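Local atomic coordinates of probable host range protein 2-3 (Myxoma virus, PDB entry 5CZ3), a protein that probably acts as a poxvirus host-range factor of the C7 family, supporting multiplication of the virus in different cell types. Residues A[24-30]-A[133-137]; A[31-36]-A[111-116]; A[43-47]-A[121-125]; A[50-54]-A[148-152]; A[64-70]-A[89-95]. One frame throughout, in Å; residues are numbered along the deposited sequence.

The five contacts sample a beta-sandwich from its middle to its margins. Contact 5 is core: strands 67-70 and 87-95 belong to different sheets and meet through apolar side chains. Contact 2 is also buried but mixes aromatic faces with hydroxyl and backbone bonds, where the chain enters strand 34-40. It touches contact 1, a partly buried meeting of two loops held by a water, a backbone bond and a ring stack. Contacts 3 and 4 share strand 45-54. Contact 3, at the surface, relies on one lysine near the strand's start, whereas contact 4 packs the C-terminal segment against its later part with a tryptophan and a salt bridge.

Contact 1: A[24-30]-A[133-137]; sequences HVNLFDG and GRTYT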
# COMPACT_ATOMS: atom_id res chain seq x y z
N HIS A 24 -6.69 3.28 -4.18
CA HIS A 24 -7.37 2.09 -4.68
C HIS A 24 -6.38 0.99 -5.06
O HIS A 24 -6.46 0.41 -6.15
CB HIS A 24 -8.27 2.44 -5.87
CG HIS A 24 -9.39 3.37 -5.53
ND1 HIS A 24 -10.48 3.56 -6.36
CD2 HIS A 24 -9.59 4.17 -4.46
CE1 HIS A 24 -11.30 4.44 -5.80
NE2 HIS A 24 -10.78 4.83 -4.65
N VAL A 25 -5.45 0.71 -4.16
CA VAL A 25 -4.44 -0.31 -4.36
C VAL A 25 -5.05 -1.71 -4.29
O VAL A 25 -4.54 -2.66 -4.88
CB VAL A 25 -3.31 -0.17 -3.31
CG1 VAL A 25 -2.23 -1.21 -3.53
CG2 VAL A 25 -2.73 1.23 -3.36
N ASN A 26 -6.17 -1.82 -3.58
CA ASN A 26 -6.87 -3.08 -3.40
C ASN A 26 -7.25 -3.79 -4.70
O ASN A 26 -7.54 -3.15 -5.71
CB ASN A 26 -8.14 -2.84 -2.59
CG ASN A 26 -9.05 -1.82 -3.24
OD1 ASN A 26 -8.93 -0.62 -2.99
ND2 ASN A 26 -9.96 -2.29 -4.09
N LEU A 27 -7.25 -5.12 -4.66
CA LEU A 27 -7.80 -5.91 -5.75
C LEU A 27 -9.29 -5.60 -5.88
O LEU A 27 -9.97 -5.46 -4.86
CB LEU A 27 -7.58 -7.41 -5.51
CG LEU A 27 -6.17 -7.90 -5.22
CD1 LEU A 27 -6.18 -9.39 -4.92
CD2 LEU A 27 -5.23 -7.59 -6.38
N PHE A 28 -9.80 -5.51 -7.10
CA PHE A 28 -11.22 -5.23 -7.25
C PHE A 28 -12.04 -6.50 -7.00
O PHE A 28 -13.27 -6.46 -6.99
CB PHE A 28 -11.55 -4.64 -8.63
CG PHE A 28 -11.04 -5.43 -9.80
CD1 PHE A 28 -11.66 -6.61 -10.20
CD2 PHE A 28 -9.96 -4.97 -10.55
CE1 PHE A 28 -11.20 -7.33 -11.29
CE2 PHE A 28 -9.50 -5.68 -11.64
CZ PHE A 28 -10.12 -6.86 -12.01
N ASP A 29 -11.34 -7.61 -6.77
CA ASP A 29 -11.95 -8.84 -6.31
C ASP A 29 -10.90 -9.80 -5.76
O ASP A 29 -9.95 -10.16 -6.46
CB ASP A 29 -12.75 -9.52 -7.42
CG ASP A 29 -13.47 -10.76 -6.94
OD1 ASP A 29 -14.56 -10.62 -6.33
OD2 ASP A 29 -12.96 -11.87 -7.17
N GLY A 30 -11.08 -10.22 -4.51
CA GLY A 30 -10.18 -11.18 -3.89
C GLY A 30 -9.85 -10.82 -2.45
O GLY A 30 -9.63 -9.65 -2.13
N GLY A 133 -2.12 -4.57 -12.17
CA GLY A 133 -2.53 -5.86 -11.66
C GLY A 133 -4.03 -6.03 -11.73
O GLY A 133 -4.67 -5.55 -12.66
N ARG A 134 -4.60 -6.71 -10.74
CA ARG A 134 -6.04 -6.89 -10.67
C ARG A 134 -6.67 -5.76 -9.87
O ARG A 134 -7.44 -6.00 -8.94
CB ARG A 134 -6.38 -8.25 -10.06
CG ARG A 134 -7.79 -8.74 -10.36
CD ARG A 134 -7.89 -10.25 -10.29
NE ARG A 134 -7.85 -10.75 -8.91
CZ ARG A 134 -7.62 -12.01 -8.58
NH1 ARG A 134 -7.40 -12.92 -9.53
NH2 ARG A 134 -7.61 -12.38 -7.31
N THR A 135 -6.33 -4.52 -10.22
CA THR A 135 -6.85 -3.35 -9.52
C THR A 135 -7.26 -2.24 -10.47
O THR A 135 -7.04 -2.32 -11.68
CB THR A 135 -5.81 -2.75 -8.53
OG1 THR A 135 -4.91 -1.90 -9.25
CG2 THR A 135 -5.02 -3.84 -7.82
N TYR A 136 -7.86 -1.19 -9.91
CA TYR A 136 -8.17 0.03 -10.64
C TYR A 136 -7.41 1.19 -10.00
O TYR A 136 -7.93 2.29 -9.86
CB TYR A 136 -9.67 0.31 -10.63
CG TYR A 136 -10.50 -0.78 -11.27
CD1 TYR A 136 -10.15 -1.30 -12.51
CD2 TYR A 136 -11.63 -1.28 -10.64
CE1 TYR A 136 -10.91 -2.30 -13.10
CE2 TYR A 136 -12.39 -2.28 -11.22
CZ TYR A 136 -12.02 -2.78 -12.45
OH TYR A 136 -12.78 -3.77 -13.04
N THR A 137 -6.17 0.91 -9.60
CA THR A 137 -5.37 1.88 -8.86
C THR A 137 -4.99 3.09 -9.70
O THR A 137 -4.84 3.01 -10.92
CB THR A 137 -4.08 1.23 -8.32
OG1 THR A 137 -3.39 2.15 -7.47
CG2 THR A 137 -3.17 0.79 -9.46
O HOH W 1 -8.57 -1.14 -7.11
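The aromatic ring of Phe28 is sandwiched between two residues of 133-137. Tyr136 lies over one face in an offset stack, with centroids 4.5 Å apart and planes at 14°. Over the opposite face Arg134 contributes a CH-pi contact, its CG 3.9 Å from the centroid of the Phe28 ring. Phe28 chi1 (53°) sets CG between the backbone N and the carbonyl carbon, which places the ring between Tyr136 and Arg134.

Phe28 N donates to Arg134 O over 3.0 Å, and Arg134 is itself the centre of an inverse gamma turn. Both segments are connecting loops at one end of the beta-sandwich: 24-30 leads to strand 34-40, and the loop 133-137 leads to strand 138-140. A water fills in where the chains do not bond directly: it donates to His24 O (2.8 Å) and Asn26 O, and accepts from Tyr136 N (2.9 Å).

Among the side chains, Arg134 bends at chi3 (74°), and its NE and NH2 make weak bonds to the same acceptor, Asp29 O. Thr135 OG1 closes an ST turn by accepting from Thr137 N and also bonds Ser132 O, while Thr135 CG2 packs 3.2 Å from Val25 O.

Contact 2: A[31-36]-A[111-116]; sequences DSYGCN and YTDVYP
The Tyr115 ring is covered on both faces. Gly34 CA sits over the centre of one, 3.7 Å from the centroid of the Tyr115 ring, while Tyr111 C and Thr112 CA, from the end of helix 109-112, lie toward the rim of the other. At the edge, in the plane of the ring, is Ser32 OG. The neighbouring Tyr111 ring receives Ser32 CB over its centre, 3.5 Å from the centroid of the Tyr111 ring and 12° off the normal, a CH-pi contact. Ser32 thus wedges between the two tyrosines, its CB over the Tyr111 ring and its OG also reaching the edge of Tyr115.

Tyr115 OH donates to Ser32 OG at 2.9 Å. With OG anti to the backbone N (chi1 -167°), Ser32 directs its oxygen toward that phenol; Asp106 and Ser105 also bond Ser32 OG, so this buried hydroxyl is held by several partners. The far end of Tyr111 is secured by Glu5.

Farther along, Asn36 N donates to Pro116 O over 2.9 Å, and Cys35 CB packs on Pro116 CG at 4.0 Å. This backbone bond brings strand 34-40 alongside the chain entering strand 117-121, the parallel pair of the mixed sheet, with the type I turn from Thr112 to Tyr115 leading into it from helix 109-112.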
# COMPACT_ATOMS: atom_id res chain seq x y z
N ASP A 31 -9.83 -11.83 -1.58
CA ASP A 31 -9.48 -11.60 -0.18
C ASP A 31 -7.97 -11.52 -0.01
O ASP A 31 -7.34 -12.40 0.58
CB ASP A 31 -10.05 -12.71 0.71
CG ASP A 31 -9.80 -12.46 2.19
OD1 ASP A 31 -9.66 -11.28 2.57
OD2 ASP A 31 -9.75 -13.44 2.96
N SER A 32 -7.39 -10.45 -0.54
CA SER A 32 -5.96 -10.23 -0.47
C SER A 32 -5.63 -8.79 -0.82
O SER A 32 -6.36 -8.15 -1.58
CB SER A 32 -5.21 -11.18 -1.41
OG SER A 32 -3.82 -11.19 -1.13
N TYR A 33 -4.54 -8.28 -0.28
CA TYR A 33 -4.09 -6.94 -0.55
C TYR A 33 -2.59 -6.80 -0.46
O TYR A 33 -1.94 -7.55 0.21
CB TYR A 33 -4.79 -5.92 0.34
CG TYR A 33 -5.27 -6.44 1.66
CD1 TYR A 33 -4.40 -6.68 2.69
CD2 TYR A 33 -6.61 -6.66 1.88
CE1 TYR A 33 -4.84 -7.14 3.89
CE2 TYR A 33 -7.06 -7.11 3.08
CZ TYR A 33 -6.17 -7.35 4.07
OH TYR A 33 -6.61 -7.80 5.27
N GLY A 34 -2.04 -5.84 -1.15
CA GLY A 34 -0.61 -5.63 -1.18
C GLY A 34 -0.19 -4.92 -2.45
O GLY A 34 -1.00 -4.72 -3.36
N CYS A 35 1.09 -4.55 -2.52
CA CYS A 35 1.63 -3.88 -3.70
C CYS A 35 3.15 -3.87 -3.69
O CYS A 35 3.78 -4.21 -2.68
CB CYS A 35 1.11 -2.45 -3.79
SG CYS A 35 1.61 -1.39 -2.42
N ASN A 36 3.73 -3.47 -4.81
CA ASN A 36 5.17 -3.33 -4.94
C ASN A 36 5.53 -1.89 -5.27
O ASN A 36 5.00 -1.31 -6.22
CB ASN A 36 5.71 -4.28 -6.00
CG ASN A 36 5.26 -5.70 -5.79
OD1 ASN A 36 5.44 -6.27 -4.71
ND2 ASN A 36 4.65 -6.30 -6.82
N TYR A 111 -2.07 -14.67 -5.62
CA TYR A 111 -2.43 -13.36 -5.09
C TYR A 111 -1.36 -12.31 -5.38
O TYR A 111 -1.66 -11.21 -5.84
CB TYR A 111 -2.67 -13.45 -3.59
CG TYR A 111 -4.06 -13.90 -3.21
CD1 TYR A 111 -5.14 -13.65 -4.05
CD2 TYR A 111 -4.30 -14.56 -2.01
CE1 TYR A 111 -6.42 -14.06 -3.70
CE2 TYR A 111 -5.57 -14.97 -1.66
CZ TYR A 111 -6.63 -14.72 -2.50
OH TYR A 111 -7.89 -15.12 -2.16
N THR A 112 -0.10 -12.65 -5.11
CA THR A 112 0.98 -11.67 -5.20
C THR A 112 1.25 -11.22 -6.64
O THR A 112 1.73 -10.11 -6.86
CB THR A 112 2.29 -12.22 -4.61
OG1 THR A 112 2.78 -13.30 -5.42
CG2 THR A 112 2.07 -12.70 -3.18
N ASP A 113 0.92 -12.08 -7.60
CA ASP A 113 1.17 -11.76 -9.01
C ASP A 113 0.20 -10.71 -9.54
O ASP A 113 0.47 -10.09 -10.57
CB ASP A 113 1.08 -13.02 -9.87
CG ASP A 113 2.26 -13.96 -9.66
OD1 ASP A 113 3.25 -13.53 -9.04
OD2 ASP A 113 2.18 -15.12 -10.12
N VAL A 114 -0.92 -10.51 -8.86
CA VAL A 114 -1.88 -9.51 -9.31
C VAL A 114 -1.89 -8.28 -8.40
O VAL A 114 -2.75 -7.41 -8.54
CB VAL A 114 -3.31 -10.10 -9.40
CG1 VAL A 114 -3.43 -11.00 -10.62
CG2 VAL A 114 -3.67 -10.84 -8.13
N TYR A 115 -0.93 -8.21 -7.48
CA TYR A 115 -0.67 -6.96 -6.77
C TYR A 115 -0.18 -5.93 -7.78
O TYR A 115 0.53 -6.28 -8.72
CB TYR A 115 0.38 -7.14 -5.67
CG TYR A 115 -0.06 -7.94 -4.45
CD1 TYR A 115 -1.39 -8.28 -4.24
CD2 TYR A 115 0.88 -8.33 -3.50
CE1 TYR A 115 -1.77 -9.00 -3.12
CE2 TYR A 115 0.51 -9.05 -2.38
CZ TYR A 115 -0.82 -9.38 -2.19
OH TYR A 115 -1.18 -10.10 -1.07
N PRO A 116 -0.56 -4.66 -7.59
CA PRO A 116 -0.04 -3.63 -8.49
C PRO A 116 1.41 -3.27 -8.16
O PRO A 116 1.85 -3.44 -7.02
CB PRO A 116 -0.97 -2.45 -8.24
CG PRO A 116 -1.42 -2.63 -6.83
CD PRO A 116 -1.52 -4.11 -6.61

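Contact 3: A[43-47]-A[121-125]; sequences TCKYI and NTDTR
Lys45 NZ is gripped by two groups of the opposite segment: it donates to Asp123 OD1 at 3.0 Å, a salt bridge, and to Thr122 OG1 at 3.1 Å. The contact lies at the surface of the beta-sandwich. It joins the beginning of strand 45-54, in the antiparallel sheet, to the turn between strands 117-121 and 126-131 of the mixed sheet, so the lysine links one sheet to a connecting turn of the other.

Lys45 starts with CG between the backbone N and the carbonyl carbon (chi1 66°) and bends again at chi3 (58°). Its chain and that of Thr122 run past each other in opposite directions, with Lys45 CD 3.5 Å from Thr122 OG1. The ammonium comes to Asp123 from above the carboxylate plane, 38° out of it. The other carboxylate oxygen, Asp123 OD2, bonds Ala42 N, while Thr122 OG1 is bonded to Lys40 O; both residues that accept from the lysine are therefore also tied to the chain just ahead of its strand.

The turn carrying them has its own brace. Asn121 OD1 accepts from Asp123 N at 3.0 Å, in the plane of the Asn121 side-chain carbonyl, forming an Asx turn, and from Thr124 N, which lies above that plane. These two bonds fix the backbone on which Asp123 is presented. Deeper in, the contact becomes apolar, as Ile47 CD1 meets the methyl Thr122 CG2 at 3.8 Å.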
# COMPACT_ATOMS: atom_id res chain seq x y z
N THR A 43 19.60 10.41 -1.97
CA THR A 43 20.01 10.84 -0.64
C THR A 43 19.44 9.91 0.43
O THR A 43 18.54 9.11 0.17
CB THR A 43 19.54 12.28 -0.33
OG1 THR A 43 18.11 12.34 -0.36
CG2 THR A 43 20.11 13.25 -1.36
N CYS A 44 19.99 10.02 1.64
CA CYS A 44 19.54 9.21 2.77
C CYS A 44 18.33 9.87 3.43
O CYS A 44 18.41 11.02 3.86
CB CYS A 44 20.68 9.04 3.78
SG CYS A 44 22.10 8.13 3.14
N LYS A 45 17.22 9.15 3.51
CA LYS A 45 16.00 9.75 4.05
C LYS A 45 15.08 8.73 4.72
O LYS A 45 15.25 7.52 4.57
CB LYS A 45 15.23 10.47 2.94
CG LYS A 45 14.68 9.55 1.87
CD LYS A 45 14.00 10.33 0.76
CE LYS A 45 14.96 11.33 0.12
NZ LYS A 45 14.33 12.04 -1.03
N TYR A 46 14.11 9.25 5.47
CA TYR A 46 13.06 8.42 6.05
C TYR A 46 11.81 8.51 5.19
O TYR A 46 11.36 9.61 4.86
CB TYR A 46 12.75 8.86 7.48
CG TYR A 46 13.80 8.47 8.50
CD1 TYR A 46 13.75 7.24 9.14
CD2 TYR A 46 14.83 9.34 8.83
CE1 TYR A 46 14.70 6.88 10.07
CE2 TYR A 46 15.79 8.99 9.77
CZ TYR A 46 15.72 7.76 10.38
OH TYR A 46 16.66 7.41 11.32
N ILE A 47 11.26 7.36 4.82
CA ILE A 47 10.04 7.33 4.02
C ILE A 47 8.87 6.83 4.86
O ILE A 47 8.90 5.71 5.38
CB ILE A 47 10.20 6.46 2.77
CG1 ILE A 47 11.35 6.97 1.91
CG2 ILE A 47 8.91 6.44 1.97
CD1 ILE A 47 11.64 6.11 0.71
N ASN A 121 9.93 8.03 -7.42
CA ASN A 121 11.21 8.72 -7.31
C ASN A 121 11.16 9.78 -6.22
O ASN A 121 10.72 10.90 -6.47
CB ASN A 121 11.58 9.36 -8.66
CG ASN A 121 13.01 9.86 -8.70
OD1 ASN A 121 13.50 10.47 -7.75
ND2 ASN A 121 13.69 9.60 -9.81
N THR A 122 11.64 9.45 -5.03
CA THR A 122 11.48 10.34 -3.87
C THR A 122 12.20 11.68 -4.01
O THR A 122 12.03 12.57 -3.18
CB THR A 122 11.96 9.66 -2.59
OG1 THR A 122 13.39 9.52 -2.63
CG2 THR A 122 11.32 8.29 -2.43
N ASP A 123 13.01 11.82 -5.06
CA ASP A 123 13.76 13.05 -5.28
C ASP A 123 13.04 13.98 -6.25
O ASP A 123 12.98 15.19 -6.03
CB ASP A 123 15.16 12.73 -5.81
CG ASP A 123 16.03 12.06 -4.76
OD1 ASP A 123 15.94 12.46 -3.58
OD2 ASP A 123 16.79 11.14 -5.12
N THR A 124 12.50 13.42 -7.32
CA THR A 124 11.75 14.20 -8.30
C THR A 124 10.27 14.15 -7.95
O THR A 124 9.48 14.94 -8.46
CB THR A 124 12.08 13.77 -9.74
OG1 THR A 124 11.61 12.44 -9.97
CG2 THR A 124 13.57 13.83 -9.98
N ARG A 125 9.91 13.22 -7.06
CA ARG A 125 8.53 12.90 -6.70
C ARG A 125 7.68 12.58 -7.94
O ARG A 125 6.46 12.78 -7.93

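Contact 4: A[50-54]-A[148-152]; sequences ILVLE and KRRWL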
# COMPACT_ATOMS: atom_id res chain seq x y z
N ILE A 50 1.55 5.62 5.12
CA ILE A 50 0.29 5.46 5.84
C ILE A 50 -0.68 4.67 4.97
O ILE A 50 -1.05 5.10 3.88
CB ILE A 50 -0.32 6.81 6.24
CG1 ILE A 50 0.47 7.42 7.39
CG2 ILE A 50 -1.78 6.63 6.66
CD1 ILE A 50 -0.12 8.69 7.95
N LEU A 51 -1.08 3.50 5.46
CA LEU A 51 -2.01 2.64 4.74
C LEU A 51 -3.37 2.65 5.40
O LEU A 51 -3.50 2.30 6.58
CB LEU A 51 -1.48 1.20 4.66
CG LEU A 51 -0.13 0.93 3.97
CD1 LEU A 51 1.03 1.14 4.93
CD2 LEU A 51 -0.10 -0.47 3.39
N VAL A 52 -4.39 3.06 4.66
CA VAL A 52 -5.75 3.06 5.18
C VAL A 52 -6.52 1.89 4.60
O VAL A 52 -6.93 1.91 3.44
CB VAL A 52 -6.48 4.38 4.86
CG1 VAL A 52 -7.89 4.34 5.42
CG2 VAL A 52 -5.70 5.56 5.42
N LEU A 53 -6.71 0.86 5.42
CA LEU A 53 -7.37 -0.36 4.98
C LEU A 53 -8.82 -0.42 5.44
O LEU A 53 -9.13 -0.17 6.61
CB LEU A 53 -6.62 -1.59 5.50
CG LEU A 53 -7.23 -2.96 5.20
CD1 LEU A 53 -7.21 -3.24 3.71
CD2 LEU A 53 -6.50 -4.05 5.97
N GLU A 54 -9.72 -0.74 4.51
CA GLU A 54 -11.13 -0.90 4.84
C GLU A 54 -11.61 -2.29 4.42
O GLU A 54 -12.13 -2.46 3.31
CB GLU A 54 -11.97 0.18 4.16
CG GLU A 54 -11.60 1.59 4.57
CD GLU A 54 -12.23 2.64 3.69
OE1 GLU A 54 -13.37 2.43 3.24
OE2 GLU A 54 -11.57 3.68 3.44
N LYS A 148 -6.28 13.15 4.63
CA LYS A 148 -5.48 13.28 5.84
C LYS A 148 -6.32 13.09 7.10
O LYS A 148 -5.87 12.47 8.06
CB LYS A 148 -4.79 14.65 5.88
CG LYS A 148 -3.65 14.80 4.89
CD LYS A 148 -3.07 16.20 4.91
CE LYS A 148 -1.91 16.33 3.94
NZ LYS A 148 -1.30 17.69 3.97
N ARG A 149 -7.54 13.60 7.07
CA ARG A 149 -8.43 13.50 8.22
C ARG A 149 -8.98 12.08 8.40
O ARG A 149 -9.62 11.78 9.41
CB ARG A 149 -9.58 14.50 8.10
CG ARG A 149 -9.13 15.95 8.24
N ARG A 150 -8.71 11.21 7.44
CA ARG A 150 -9.11 9.81 7.55
C ARG A 150 -8.27 9.09 8.60
O ARG A 150 -8.67 8.04 9.11
CB ARG A 150 -9.00 9.10 6.20
CG ARG A 150 -10.01 9.56 5.17
CD ARG A 150 -9.74 8.95 3.80
NE ARG A 150 -9.94 7.50 3.79
CZ ARG A 150 -9.49 6.70 2.83
NH1 ARG A 150 -8.80 7.19 1.82
NH2 ARG A 150 -9.73 5.39 2.89
N TRP A 151 -7.11 9.64 8.92
CA TRP A 151 -6.26 9.06 9.95
C TRP A 151 -5.91 10.06 11.05
O TRP A 151 -5.50 9.67 12.15
CB TRP A 151 -4.98 8.47 9.34
CG TRP A 151 -4.04 9.47 8.72
CD1 TRP A 151 -3.15 10.28 9.37
CD2 TRP A 151 -3.86 9.73 7.32
NE1 TRP A 151 -2.45 11.04 8.47
CE2 TRP A 151 -2.86 10.72 7.20
CE3 TRP A 151 -4.44 9.23 6.15
CZ2 TRP A 151 -2.44 11.22 5.97
CZ3 TRP A 151 -4.03 9.72 4.93
CH2 TRP A 151 -3.04 10.71 4.85
N LEU A 152 -6.08 11.35 10.77
CA LEU A 152 -5.82 12.39 11.76
C LEU A 152 -7.03 12.59 12.67
O LEU A 152 -6.93 12.41 13.89
CB LEU A 152 -5.45 13.71 11.08
CG LEU A 152 -3.99 13.87 10.65
O HOH W 2 -9.13 2.84 1.85
O HOH W 3 -11.56 5.95 5.63
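Ile50 spreads its two branches over one face of the Trp151 indole. Its chi2 is extended (-175°), carrying CD1 out over the five-membered ring, 3.5 Å from the centroid of that Trp151 ring in a CH-pi contact, while Ile50 CG2 lies 3.8 Å from Trp151 CE3. Trp151 holds CG between its backbone N and carbonyl carbon (chi1 66°), with the indole over its own segment, Lys148 O lying toward the rim of the opposite face.

Val52 divides its methyls between two partners. CG2 meets the indole at Trp151 CE3, and CG1 lies 3.3 Å from Arg150 NH2. Strand 45-54 belongs to the antiparallel sheet of the beta-sandwich, and the chain following helix 145-148 packs on the outward side of that sheet, where Phe14 of the adjacent strand also meets Trp151.

Arg150 bends at chi3, bringing NH2 to Glu54 OE2 at 2.6 Å. The hydrogen bond within this salt bridge is bent and weak, and the carboxylate and guanidinium planes stand nearly perpendicular at 89°. Two waters supplement it: one links Arg150 NH2 to Val52 O, and another links Arg150 NE (2.9 Å) to Glu54 OE2. Arg150 NH1 forms salt bridges with Asp12 and Asp147.

Contact 5: A[64-70]-A[89-95]; sequences KPIHMRL and YKVVIYV
Leu70 pushes its forked end against Ile93: both CD1 and CD2 of Leu70 lie 3.8 Å from Ile93 CD1. The CD2 branch also reaches past it to Val95 CG1, at 4.0 Å, and so fits in the notch between the two beta-branched residues. Leu70 CG is anti to the backbone N (chi1 -179°), which points the fork at strand 87-95.

Met68 is the long knob of the interface. Extended through chi3, it brings SD to Val91 CG1 at 4.1 Å and its terminal methyl CE to Ile93 CG2 at 3.7 Å, so Met68 and Leu70 both bear on Ile93. Strands 67-70 and 89-95 face each other across the interior of the beta-sandwich, one from each sheet; their axes come no closer than 9.9 Å and run nearly parallel, at 7°, a spacing filled by side chains.

The Tyr89 ring presents a face to Ile66, whose CG1 makes a CH-pi contact 4.3 Å from the centroid of the Tyr89 ring and whose CD1 lies 3.8 Å from Tyr89 CE1. Beyond that ring the tyrosine's OH reaches Pro65, with Pro65 CA 4.1 Å from Tyr89 OH. Phe49 packs on Val91 and Ile93, and Ile75 on Met68, Leu70 and Val91.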
# COMPACT_ATOMS: atom_id res chain seq x y z
N LYS A 64 -6.92 -10.29 7.36
CA LYS A 64 -5.52 -10.69 7.43
C LYS A 64 -4.64 -9.50 7.80
O LYS A 64 -5.02 -8.36 7.58
CB LYS A 64 -5.06 -11.29 6.10
CG LYS A 64 -5.99 -12.37 5.55
CD LYS A 64 -5.45 -12.94 4.24
CE LYS A 64 -6.49 -13.82 3.56
NZ LYS A 64 -6.02 -14.31 2.23
N PRO A 65 -3.45 -9.76 8.37
CA PRO A 65 -2.55 -8.63 8.64
C PRO A 65 -1.87 -8.15 7.36
O PRO A 65 -1.83 -8.89 6.38
CB PRO A 65 -1.52 -9.22 9.61
CG PRO A 65 -2.06 -10.56 10.03
CD PRO A 65 -2.92 -11.03 8.90
N ILE A 66 -1.35 -6.93 7.38
CA ILE A 66 -0.52 -6.45 6.28
C ILE A 66 0.95 -6.61 6.67
O ILE A 66 1.37 -6.13 7.72
CB ILE A 66 -0.79 -4.97 5.93
CG1 ILE A 66 -2.24 -4.78 5.50
CG2 ILE A 66 0.17 -4.51 4.84
CD1 ILE A 66 -2.53 -3.39 4.96
N HIS A 67 1.71 -7.29 5.82
CA HIS A 67 3.14 -7.44 6.07
C HIS A 67 3.94 -6.67 5.03
O HIS A 67 3.39 -6.21 4.03
CB HIS A 67 3.53 -8.92 6.05
CG HIS A 67 2.77 -9.75 7.04
ND1 HIS A 67 1.85 -10.70 6.67
CD2 HIS A 67 2.80 -9.77 8.40
CE1 HIS A 67 1.34 -11.27 7.74
NE2 HIS A 67 1.90 -10.72 8.81
N MET A 68 5.24 -6.53 5.27
CA MET A 68 6.09 -5.79 4.35
C MET A 68 7.54 -6.26 4.40
O MET A 68 8.08 -6.56 5.47
CB MET A 68 6.02 -4.29 4.65
CG MET A 68 7.01 -3.44 3.87
SD MET A 68 7.26 -1.81 4.60
CE MET A 68 8.41 -1.10 3.43
N ARG A 69 8.17 -6.32 3.23
CA ARG A 69 9.61 -6.55 3.14
C ARG A 69 10.27 -5.44 2.34
O ARG A 69 9.87 -5.14 1.22
CB ARG A 69 9.91 -7.90 2.50
CG ARG A 69 9.53 -9.09 3.35
CD ARG A 69 10.21 -10.35 2.86
NE ARG A 69 9.83 -11.52 3.64
CZ ARG A 69 10.53 -12.00 4.66
NH1 ARG A 69 11.66 -11.40 5.03
NH2 ARG A 69 10.11 -13.07 5.31
N LEU A 70 11.29 -4.82 2.93
CA LEU A 70 12.11 -3.83 2.24
C LEU A 70 13.43 -4.46 1.84
O LEU A 70 14.25 -4.80 2.69
CB LEU A 70 12.34 -2.60 3.12
CG LEU A 70 13.16 -1.48 2.46
CD1 LEU A 70 12.38 -0.86 1.31
CD2 LEU A 70 13.56 -0.43 3.48
N TYR A 89 -2.63 1.64 9.23
CA TYR A 89 -1.24 1.25 9.43
C TYR A 89 -0.29 2.41 9.16
O TYR A 89 -0.56 3.26 8.31
CB TYR A 89 -0.87 0.07 8.53
CG TYR A 89 -1.61 -1.22 8.82
CD1 TYR A 89 -2.85 -1.48 8.27
CD2 TYR A 89 -1.04 -2.20 9.63
CE1 TYR A 89 -3.52 -2.66 8.52
CE2 TYR A 89 -1.70 -3.39 9.89
CZ TYR A 89 -2.94 -3.61 9.33
OH TYR A 89 -3.60 -4.79 9.59
N LYS A 90 0.82 2.44 9.88
CA LYS A 90 1.86 3.43 9.63
C LYS A 90 3.24 2.79 9.78
O LYS A 90 3.56 2.23 10.82
CB LYS A 90 1.73 4.62 10.58
CG LYS A 90 2.82 5.68 10.40
CD LYS A 90 2.58 6.89 11.28
CE LYS A 90 3.68 7.93 11.10
NZ LYS A 90 3.43 9.16 11.90
N VAL A 91 4.05 2.88 8.73
CA VAL A 91 5.40 2.34 8.79
C VAL A 91 6.40 3.37 8.27
O VAL A 91 6.13 4.10 7.32
CB VAL A 91 5.51 1.01 7.99
CG1 VAL A 91 5.22 1.22 6.52
CG2 VAL A 91 6.88 0.38 8.18
N VAL A 92 7.56 3.43 8.92
CA VAL A 92 8.63 4.32 8.52
C VAL A 92 9.89 3.52 8.25
O VAL A 92 10.36 2.78 9.11
CB VAL A 92 8.91 5.40 9.58
CG1 VAL A 92 10.13 6.22 9.21
CG2 VAL A 92 7.69 6.30 9.77
N ILE A 93 10.43 3.66 7.05
CA ILE A 93 11.66 2.97 6.68
C ILE A 93 12.79 3.98 6.48
O ILE A 93 12.55 5.15 6.19
CB ILE A 93 11.50 2.14 5.40
CG1 ILE A 93 11.13 3.04 4.23
CG2 ILE A 93 10.45 1.06 5.60
CD1 ILE A 93 11.04 2.31 2.90
N TYR A 94 14.02 3.51 6.65
CA TYR A 94 15.18 4.34 6.40
C TYR A 94 15.98 3.78 5.23
O TYR A 94 16.42 2.63 5.26
CB TYR A 94 16.07 4.43 7.64
CG TYR A 94 17.37 5.15 7.39
CD1 TYR A 94 17.43 6.53 7.37
CD2 TYR A 94 18.54 4.44 7.16
CE1 TYR A 94 18.63 7.19 7.14
CE2 TYR A 94 19.74 5.08 6.93
CZ TYR A 94 19.77 6.46 6.92
OH TYR A 94 20.96 7.11 6.69
N VAL A 95 16.16 4.60 4.19
CA VAL A 95 16.88 4.16 3.00
C VAL A 95 18.07 5.06 2.70
O VAL A 95 18.05 6.26 2.98
CB VAL A 95 15.95 4.12 1.77
CG1 VAL A 95 14.93 3.00 1.91
CG2 VAL A 95 15.26 5.46 1.58